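Local coordinates for transferrin binding protein B (Actinobacillus suis, PDB 3PQU) that probably binds host transferrin at the bacterial outer membrane as a surface lipoprotein, as part of iron acquisition, at residues D177-F191 with G197-V209. Residues are numbered along the deposited sequence; the frame is centred on the assembly and turned at random. Where two conformers were deposited one is given.
Sequences DFTSDVKTSYELSGF and GKNVAATSISDNV
T179 and T203 bridge their backbones in antiparallel fashion: S204 N donates to F178 O (153° at the hydrogen) and S180 N to A202 O, 2.8 Å, nearly in line with that carbonyl. Side-chain hydroxyls extend this pairing at both ends. S204 OG, placed between its own backbone N and carbonyl carbon (chi1 44°), receives F178 N and donates to D177 OD2 at 2.7 Å, on the anti lone pair; D177 OD1 is left to R116. S180 OG takes A202 N and donates to D181 O.

Two rings close over 197-209. F178 lays one face on S204 N, 3.4 Å from the ring plane and over its centre. The F191 ring receives A202 CB over one face, 3.6 Å from the centroid, while D207 OD1 lies over the rim of the opposite face; D207 itself is held by H229 and R248. G190 O accepts N208 N at 2.7 Å, accompanying the single backbone bridge of F191 with D207.

At the other end, K198 bends at chi4 (-72°) to bring NZ to T184 O, Y186 O and E187 OE2 (2.8 Å), the salt bridge coming from above the carboxylate plane. Three acceptors grip one ammonium, two from the type I turn K183–Y186 and E187 just after it. Loop 197-209, leading to strand 218-219, folds back onto the end of strand 170-183 in the N-lobe beta barrel.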
ATOM      1  N   ASP A 177      17.563  -7.899  -1.417  1.00 10.75           N
ATOM      2  CA  ASP A 177      17.658  -9.345  -1.692  1.00 16.43           C
ATOM      3  C   ASP A 177      17.232  -9.599  -3.139  1.00 21.51           C
ATOM      4  O   ASP A 177      16.597  -8.747  -3.755  1.00 11.86           O
ATOM      5  CB  ASP A 177      16.749 -10.138  -0.754  1.00 12.16           C
ATOM      6  CG  ASP A 177      17.300 -10.221   0.651  1.00 22.16           C
ATOM      7  OD1 ASP A 177      16.788  -9.520   1.548  1.00 11.43           O
ATOM      8  OD2 ASP A 177      18.263 -10.978   0.845  1.00 11.99           O
ATOM      9  N   PHE A 178      17.579 -10.764  -3.681  1.00 11.79           N
ATOM     10  CA  PHE A 178      17.362 -11.010  -5.105  1.00 19.44           C
ATOM     11  C   PHE A 178      17.382 -12.484  -5.484  1.00 14.48           C
ATOM     12  O   PHE A 178      17.925 -13.310  -4.761  1.00 14.29           O
ATOM     13  CB  PHE A 178      18.455 -10.284  -5.913  1.00 14.62           C
ATOM     14  CG  PHE A 178      19.869 -10.781  -5.612  1.00 17.58           C
ATOM     15  CD1 PHE A 178      20.396 -11.874  -6.299  1.00 12.82           C
ATOM     16  CD2 PHE A 178      20.644 -10.172  -4.630  1.00 11.89           C
ATOM     17  CE1 PHE A 178      21.687 -12.374  -6.026  1.00  9.16           C
ATOM     18  CE2 PHE A 178      21.954 -10.641  -4.362  1.00 21.38           C
ATOM     19  CZ  PHE A 178      22.470 -11.754  -5.064  1.00  9.60           C
ATOM     20  N   THR A 179      16.799 -12.790  -6.641  1.00 13.95           N
ATOM     21  CA  THR A 179      17.031 -14.045  -7.330  1.00 13.69           C
ATOM     22  C   THR A 179      17.271 -13.716  -8.804  1.00 19.15           C
ATOM     23  O   THR A 179      16.640 -12.803  -9.347  1.00 10.70           O
ATOM     24  CB  THR A 179      15.841 -15.040  -7.222  1.00 15.06           C
ATOM     25  OG1 THR A 179      16.162 -16.234  -7.946  1.00 16.05           O
ATOM     26  CG2 THR A 179      14.542 -14.459  -7.824  1.00 12.75           C
ATOM     27  N   SER A 180      18.198 -14.443  -9.427  1.00  9.67           N
ATOM     28  CA  SER A 180      18.414 -14.390 -10.866  1.00 10.07           C
ATOM     29  C   SER A 180      17.450 -15.347 -11.544  1.00 17.30           C
ATOM     30  O   SER A 180      16.627 -15.987 -10.883  1.00 12.18           O
ATOM     31  CB  SER A 180      19.851 -14.802 -11.225  1.00 10.03           C
ATOM     32  OG  SER A 180      20.087 -16.198 -10.990  1.00 16.86           O
ATOM     33  N   ASP A 181      17.547 -15.443 -12.872  1.00 12.77           N
ATOM     34  CA  ASP A 181      16.953 -16.565 -13.574  1.00 15.99           C
ATOM     35  C   ASP A 181      18.008 -17.661 -13.700  1.00 17.37           C
ATOM     36  O   ASP A 181      19.105 -17.534 -13.167  1.00 16.37           O
ATOM     37  CB  ASP A 181      16.423 -16.156 -14.968  1.00 19.40           C
ATOM     38  CG  ASP A 181      17.529 -15.667 -15.905  1.00 26.43           C
ATOM     39  OD1 ASP A 181      17.279 -15.582 -17.134  1.00 23.98           O
ATOM     40  OD2 ASP A 181      18.631 -15.352 -15.404  1.00 20.88           O
ATOM     41  N   VAL A 182      17.689 -18.727 -14.424  1.00 18.07           N
ATOM     42  CA  VAL A 182      18.618 -19.841 -14.551  1.00 15.40           C
ATOM     43  C   VAL A 182      19.040 -20.048 -16.004  1.00 21.84           C
ATOM     44  O   VAL A 182      18.201 -20.016 -16.895  1.00 13.59           O
ATOM     45  CB  VAL A 182      17.990 -21.132 -13.979  1.00 14.70           C
ATOM     46  CG1 VAL A 182      18.674 -22.384 -14.554  1.00 24.48           C
ATOM     47  CG2 VAL A 182      18.050 -21.124 -12.430  1.00 13.94           C
ATOM     48  N   LYS A 183      20.342 -20.221 -16.235  1.00 14.49           N
ATOM     49  CA  LYS A 183      20.878 -20.618 -17.548  1.00 17.18           C
ATOM     50  C   LYS A 183      22.116 -21.474 -17.327  1.00 20.26           C
ATOM     51  O   LYS A 183      23.033 -21.062 -16.619  1.00 19.24           O
ATOM     52  CB  LYS A 183      21.341 -19.387 -18.358  1.00 17.66           C
ATOM     53  CG  LYS A 183      20.244 -18.563 -18.956  1.00 18.69           C
ATOM     54  CD  LYS A 183      20.798 -17.293 -19.562  1.00 33.49           C
ATOM     55  CE  LYS A 183      19.684 -16.366 -20.036  1.00 28.89           C
ATOM     56  NZ  LYS A 183      20.216 -15.209 -20.844  1.00 30.55           N
ATOM     57  N   THR A 184      22.182 -22.633 -17.955  1.00 17.97           N
ATOM     58  CA  THR A 184      23.359 -23.478 -17.793  1.00 21.44           C
ATOM     59  C   THR A 184      24.620 -22.781 -18.340  1.00 23.51           C
ATOM     60  O   THR A 184      25.741 -23.127 -17.974  1.00 29.63           O
ATOM     61  CB  THR A 184      23.176 -24.849 -18.479  1.00 27.23           C
ATOM     62  OG1 THR A 184      22.798 -24.641 -19.843  1.00 28.68           O
ATOM     63  CG2 THR A 184      22.100 -25.671 -17.774  1.00 18.91           C
ATOM     64  N   SER A 185      24.439 -21.795 -19.214  1.00 25.77           N
ATOM     65  CA  SER A 185      25.585 -21.055 -19.741  1.00 32.80           C
ATOM     66  C   SER A 185      26.192 -20.055 -18.738  1.00 38.35           C
ATOM     67  O   SER A 185      27.296 -19.560 -18.955  1.00 26.40           O
ATOM     68  CB  SER A 185      25.215 -20.323 -21.039  1.00 28.39           C
ATOM     69  OG  SER A 185      24.128 -19.438 -20.820  1.00 33.26           O
ATOM     70  N   TYR A 186      25.480 -19.741 -17.656  1.00 22.46           N
ATOM     71  CA  TYR A 186      26.004 -18.795 -16.670  1.00 20.36           C
ATOM     72  C   TYR A 186      27.302 -19.285 -16.064  1.00 18.31           C
ATOM     73  O   TYR A 186      27.408 -20.440 -15.646  1.00 26.81           O
ATOM     74  CB  TYR A 186      24.996 -18.547 -15.547  1.00 14.56           C
ATOM     75  CG  TYR A 186      23.915 -17.543 -15.885  1.00 22.10           C
ATOM     76  CD1 TYR A 186      24.172 -16.450 -16.707  1.00 23.33           C
ATOM     77  CD2 TYR A 186      22.647 -17.670 -15.344  1.00 17.70           C
ATOM     78  CE1 TYR A 186      23.179 -15.510 -16.978  1.00 14.42           C
ATOM     79  CE2 TYR A 186      21.648 -16.749 -15.628  1.00 16.15           C
ATOM     80  CZ  TYR A 186      21.913 -15.694 -16.435  1.00 23.44           C
ATOM     81  OH  TYR A 186      20.892 -14.822 -16.680  1.00 14.33           O
ATOM     82  N   GLU A 187      28.299 -18.411 -16.024  1.00 19.26           N
ATOM     83  CA  GLU A 187      29.515 -18.697 -15.272  1.00 25.85           C
ATOM     84  C   GLU A 187      29.741 -17.564 -14.263  1.00 37.01           C
ATOM     85  O   GLU A 187      30.566 -16.683 -14.490  1.00 34.71           O
ATOM     86  CB  GLU A 187      30.706 -18.839 -16.221  1.00 31.47           C
ATOM     87  CG  GLU A 187      30.598 -20.023 -17.190  1.00 39.48           C
ATOM     88  CD  GLU A 187      30.691 -21.385 -16.491  1.00 52.46           C
ATOM     89  OE1 GLU A 187      31.062 -21.441 -15.297  1.00 52.55           O
ATOM     90  OE2 GLU A 187      30.393 -22.410 -17.143  1.00 52.63           O
ATOM     91  N   LEU A 188      28.988 -17.571 -13.168  1.00 31.32           N
ATOM     92  CA  LEU A 188      29.033 -16.457 -12.212  1.00 32.46           C
ATOM     93  C   LEU A 188      30.088 -16.688 -11.138  1.00 30.24           C
ATOM     94  O   LEU A 188      30.408 -17.828 -10.822  1.00 39.86           O
ATOM     95  CB  LEU A 188      27.663 -16.257 -11.550  1.00 20.47           C
ATOM     96  CG  LEU A 188      26.479 -16.351 -12.518  1.00 22.54           C
ATOM     97  CD1 LEU A 188      25.166 -16.205 -11.780  1.00 23.83           C
ATOM     98  CD2 LEU A 188      26.597 -15.302 -13.588  1.00 24.69           C
ATOM     99  N   SER A 189      30.616 -15.602 -10.569  1.00 26.42           N
ATOM    100  CA  SER A 189      31.514 -15.712  -9.421  1.00 30.00           C
ATOM    101  C   SER A 189      30.880 -15.163  -8.156  1.00 20.09           C
ATOM    102  O   SER A 189      30.033 -14.280  -8.210  1.00 20.03           O
ATOM    103  CB  SER A 189      32.831 -14.982  -9.687  1.00 37.06           C
ATOM    104  OG  SER A 189      32.580 -13.701 -10.232  1.00 52.48           O
ATOM    105  N   GLY A 190      31.306 -15.692  -7.017  1.00 26.38           N
ATOM    106  CA  GLY A 190      30.878 -15.158  -5.742  1.00 27.72           C
ATOM    107  C   GLY A 190      29.667 -15.850  -5.165  1.00 19.70           C
ATOM    108  O   GLY A 190      29.190 -15.461  -4.100  1.00 25.66           O
ATOM    109  N   PHE A 191      29.179 -16.881  -5.859  1.00 17.12           N
ATOM    110  CA  PHE A 191      28.026 -17.663  -5.404  1.00 18.36           C
ATOM    111  C   PHE A 191      28.429 -19.107  -5.086  1.00 23.52           C
ATOM    112  O   PHE A 191      29.262 -19.680  -5.779  1.00 30.10           O
ATOM    113  CB  PHE A 191      26.937 -17.672  -6.473  1.00 21.91           C
ATOM    114  CG  PHE A 191      26.311 -16.330  -6.710  1.00 22.50           C
ATOM    115  CD1 PHE A 191      25.314 -15.866  -5.880  1.00 10.44           C
ATOM    116  CD2 PHE A 191      26.727 -15.529  -7.771  1.00 11.34           C
ATOM    117  CE1 PHE A 191      24.713 -14.613  -6.112  1.00 24.33           C
ATOM    118  CE2 PHE A 191      26.144 -14.282  -8.014  1.00 18.23           C
ATOM    119  CZ  PHE A 191      25.140 -13.808  -7.182  1.00 12.22           C
ATOM    120  N   GLY A 197      23.196 -20.290 -10.635  1.00 21.45           N
ATOM    121  CA  GLY A 197      22.502 -19.966 -11.877  1.00 27.45           C
ATOM    122  C   GLY A 197      22.343 -21.130 -12.849  1.00 17.12           C
ATOM    123  O   GLY A 197      21.583 -21.030 -13.820  1.00 23.98           O
ATOM    124  N   LYS A 198      23.055 -22.230 -12.604  1.00 19.92           N
ATOM    125  CA  LYS A 198      23.041 -23.354 -13.540  1.00 22.39           C
ATOM    126  C   LYS A 198      21.898 -24.330 -13.261  1.00 24.97           C
ATOM    127  O   LYS A 198      21.199 -24.761 -14.176  1.00 25.86           O
ATOM    128  CB  LYS A 198      24.381 -24.103 -13.518  1.00 31.65           C
ATOM    129  CG  LYS A 198      25.568 -23.310 -14.073  1.00 28.66           C
ATOM    130  CD  LYS A 198      26.803 -24.206 -14.084  1.00 37.26           C
ATOM    131  CE  LYS A 198      28.016 -23.544 -14.684  1.00 36.67           C
ATOM    132  NZ  LYS A 198      27.938 -23.390 -16.165  1.00 40.61           N
ATOM    133  N   ASN A 199      21.723 -24.707 -12.001  1.00 12.69           N
ATOM    134  CA  ASN A 199      20.642 -25.632 -11.644  1.00 14.02           C
ATOM    135  C   ASN A 199      19.607 -24.922 -10.772  1.00 19.09           C
ATOM    136  O   ASN A 199      18.429 -25.285 -10.761  1.00 24.80           O
ATOM    137  CB  ASN A 199      21.193 -26.849 -10.909  1.00 19.38           C
ATOM    138  CG  ASN A 199      21.854 -27.861 -11.850  1.00 38.62           C
ATOM    139  OD1 ASN A 199      21.831 -27.709 -13.070  1.00 29.64           O
ATOM    140  ND2 ASN A 199      22.424 -28.909 -11.275  1.00 24.04           N
ATOM    141  N   VAL A 200      20.084 -23.930 -10.029  1.00 12.82           N
ATOM    142  CA  VAL A 200      19.259 -23.145  -9.112  1.00  7.78           C
ATOM    143  C   VAL A 200      19.715 -21.710  -9.287  1.00 10.88           C
ATOM    144  O   VAL A 200      20.881 -21.471  -9.584  1.00 15.65           O
ATOM    145  CB  VAL A 200      19.434 -23.635  -7.644  1.00 21.97           C
ATOM    146  CG1 VAL A 200      18.673 -22.741  -6.650  1.00 16.39           C
ATOM    147  CG2 VAL A 200      18.972 -25.097  -7.512  1.00 19.31           C
ATOM    148  N   ALA A 201      18.789 -20.758  -9.154  1.00 11.06           N
ATOM    149  CA  ALA A 201      19.099 -19.366  -9.421  1.00 13.38           C
ATOM    150  C   ALA A 201      20.189 -18.892  -8.458  1.00 11.04           C
ATOM    151  O   ALA A 201      20.281 -19.382  -7.328  1.00 13.95           O
ATOM    152  CB  ALA A 201      17.837 -18.496  -9.270  1.00 13.34           C
ATOM    153  N   ALA A 202      21.007 -17.944  -8.900  1.00 14.00           N
ATOM    154  CA  ALA A 202      21.888 -17.253  -7.967  1.00 19.49           C
ATOM    155  C   ALA A 202      20.991 -16.281  -7.186  1.00 20.36           C
ATOM    156  O   ALA A 202      20.228 -15.518  -7.786  1.00 15.19           O
ATOM    157  CB  ALA A 202      22.969 -16.500  -8.717  1.00 16.57           C
ATOM    158  N   THR A 203      21.083 -16.310  -5.858  1.00 14.40           N
ATOM    159  CA  THR A 203      20.210 -15.504  -5.006  1.00  8.65           C
ATOM    160  C   THR A 203      21.033 -14.847  -3.889  1.00 14.69           C
ATOM    161  O   THR A 203      22.204 -15.211  -3.655  1.00  9.45           O
ATOM    162  CB  THR A 203      19.155 -16.386  -4.285  1.00 10.32           C
ATOM    163  OG1 THR A 203      19.832 -17.263  -3.382  1.00 13.82           O
ATOM    164  CG2 THR A 203      18.298 -17.214  -5.268  1.00  8.63           C
ATOM    165  N   SER A 204      20.408 -13.939  -3.141  1.00 10.35           N
ATOM    166  CA  SER A 204      21.069 -13.370  -1.963  1.00 12.35           C
ATOM    167  C   SER A 204      21.232 -14.435  -0.878  1.00 15.11           C
ATOM    168  O   SER A 204      21.918 -14.191   0.112  1.00 18.75           O
ATOM    169  CB  SER A 204      20.305 -12.166  -1.393  1.00 13.86           C
ATOM    170  OG  SER A 204      18.924 -12.454  -1.357  1.00 14.68           O
ATOM    171  N   ILE A 205      20.581 -15.589  -1.045  1.00 11.26           N
ATOM    172  CA  ILE A 205      20.815 -16.744  -0.145  1.00 16.20           C
ATOM    173  C   ILE A 205      22.176 -17.409  -0.386  1.00 24.25           C
ATOM    174  O   ILE A 205      22.855 -17.794   0.561  1.00 16.21           O
ATOM    175  CB  ILE A 205      19.723 -17.822  -0.300  1.00 17.01           C
ATOM    176  CG1 ILE A 205      18.340 -17.250   0.049  1.00 14.48           C
ATOM    177  CG2 ILE A 205      20.039 -19.070   0.558  1.00 10.40           C
ATOM    178  CD1 ILE A 205      17.171 -18.113  -0.508  1.00 18.44           C
ATOM    179  N   SER A 206      22.583 -17.548  -1.651  1.00 18.96           N
ATOM    180  CA  SER A 206      23.790 -18.319  -1.976  1.00 16.44           C
ATOM    181  C   SER A 206      25.039 -17.465  -2.202  1.00 15.73           C
ATOM    182  O   SER A 206      26.143 -17.991  -2.349  1.00 17.53           O
ATOM    183  CB  SER A 206      23.546 -19.188  -3.207  1.00 15.99           C
ATOM    184  OG  SER A 206      23.331 -18.367  -4.344  1.00 15.67           O
ATOM    185  N   ASP A 207      24.848 -16.152  -2.262  1.00 17.54           N
ATOM    186  CA  ASP A 207      25.942 -15.189  -2.420  1.00 22.96           C
ATOM    187  C   ASP A 207      26.931 -15.368  -1.253  1.00 24.03           C
ATOM    188  O   ASP A 207      26.511 -15.550  -0.099  1.00 14.66           O
ATOM    189  CB  ASP A 207      25.340 -13.766  -2.440  1.00 10.13           C
ATOM    190  CG  ASP A 207      26.192 -12.754  -3.207  1.00 23.88           C
ATOM    191  OD1 ASP A 207      27.252 -13.105  -3.787  1.00 21.00           O
ATOM    192  OD2 ASP A 207      25.780 -11.575  -3.235  1.00 19.27           O
ATOM    193  N   ASN A 208      28.233 -15.353  -1.550  1.00 19.67           N
ATOM    194  CA  ASN A 208      29.264 -15.508  -0.529  0.59 25.22           C
ATOM    195  C   ASN A 208      29.567 -14.181   0.179  1.00 29.89           C
ATOM    196  O   ASN A 208      30.568 -13.540  -0.093  1.00 26.86           O
ATOM    197  CB  ASN A 208      30.535 -16.095  -1.153  0.59 21.96           C
ATOM    198  CG  ASN A 208      30.337 -17.522  -1.658  0.59 36.32           C
ATOM    199  OD1 ASN A 208      29.417 -18.232  -1.231  0.59 38.02           O
ATOM    200  ND2 ASN A 208      31.204 -17.947  -2.570  0.59 31.21           N
ATOM    201  N   VAL A 209      28.684 -13.767   1.073  1.00 20.33           N
ATOM    202  CA  VAL A 209      28.832 -12.482   1.740  1.00 16.91           C
ATOM    203  C   VAL A 209      28.985 -12.696   3.244  1.00 27.91           C
ATOM    204  O   VAL A 209      28.819 -13.811   3.728  1.00 23.92           O
ATOM    205  CB  VAL A 209      27.617 -11.610   1.469  1.00 16.67           C
ATOM    206  CG1 VAL A 209      27.546 -11.288  -0.020  1.00 14.58           C
ATOM    207  CG2 VAL A 209      26.358 -12.335   1.929  1.00 12.31           C
TER
HETATM  208  O   HOH W   1      28.556 -12.524  -6.162  1.00 24.70           O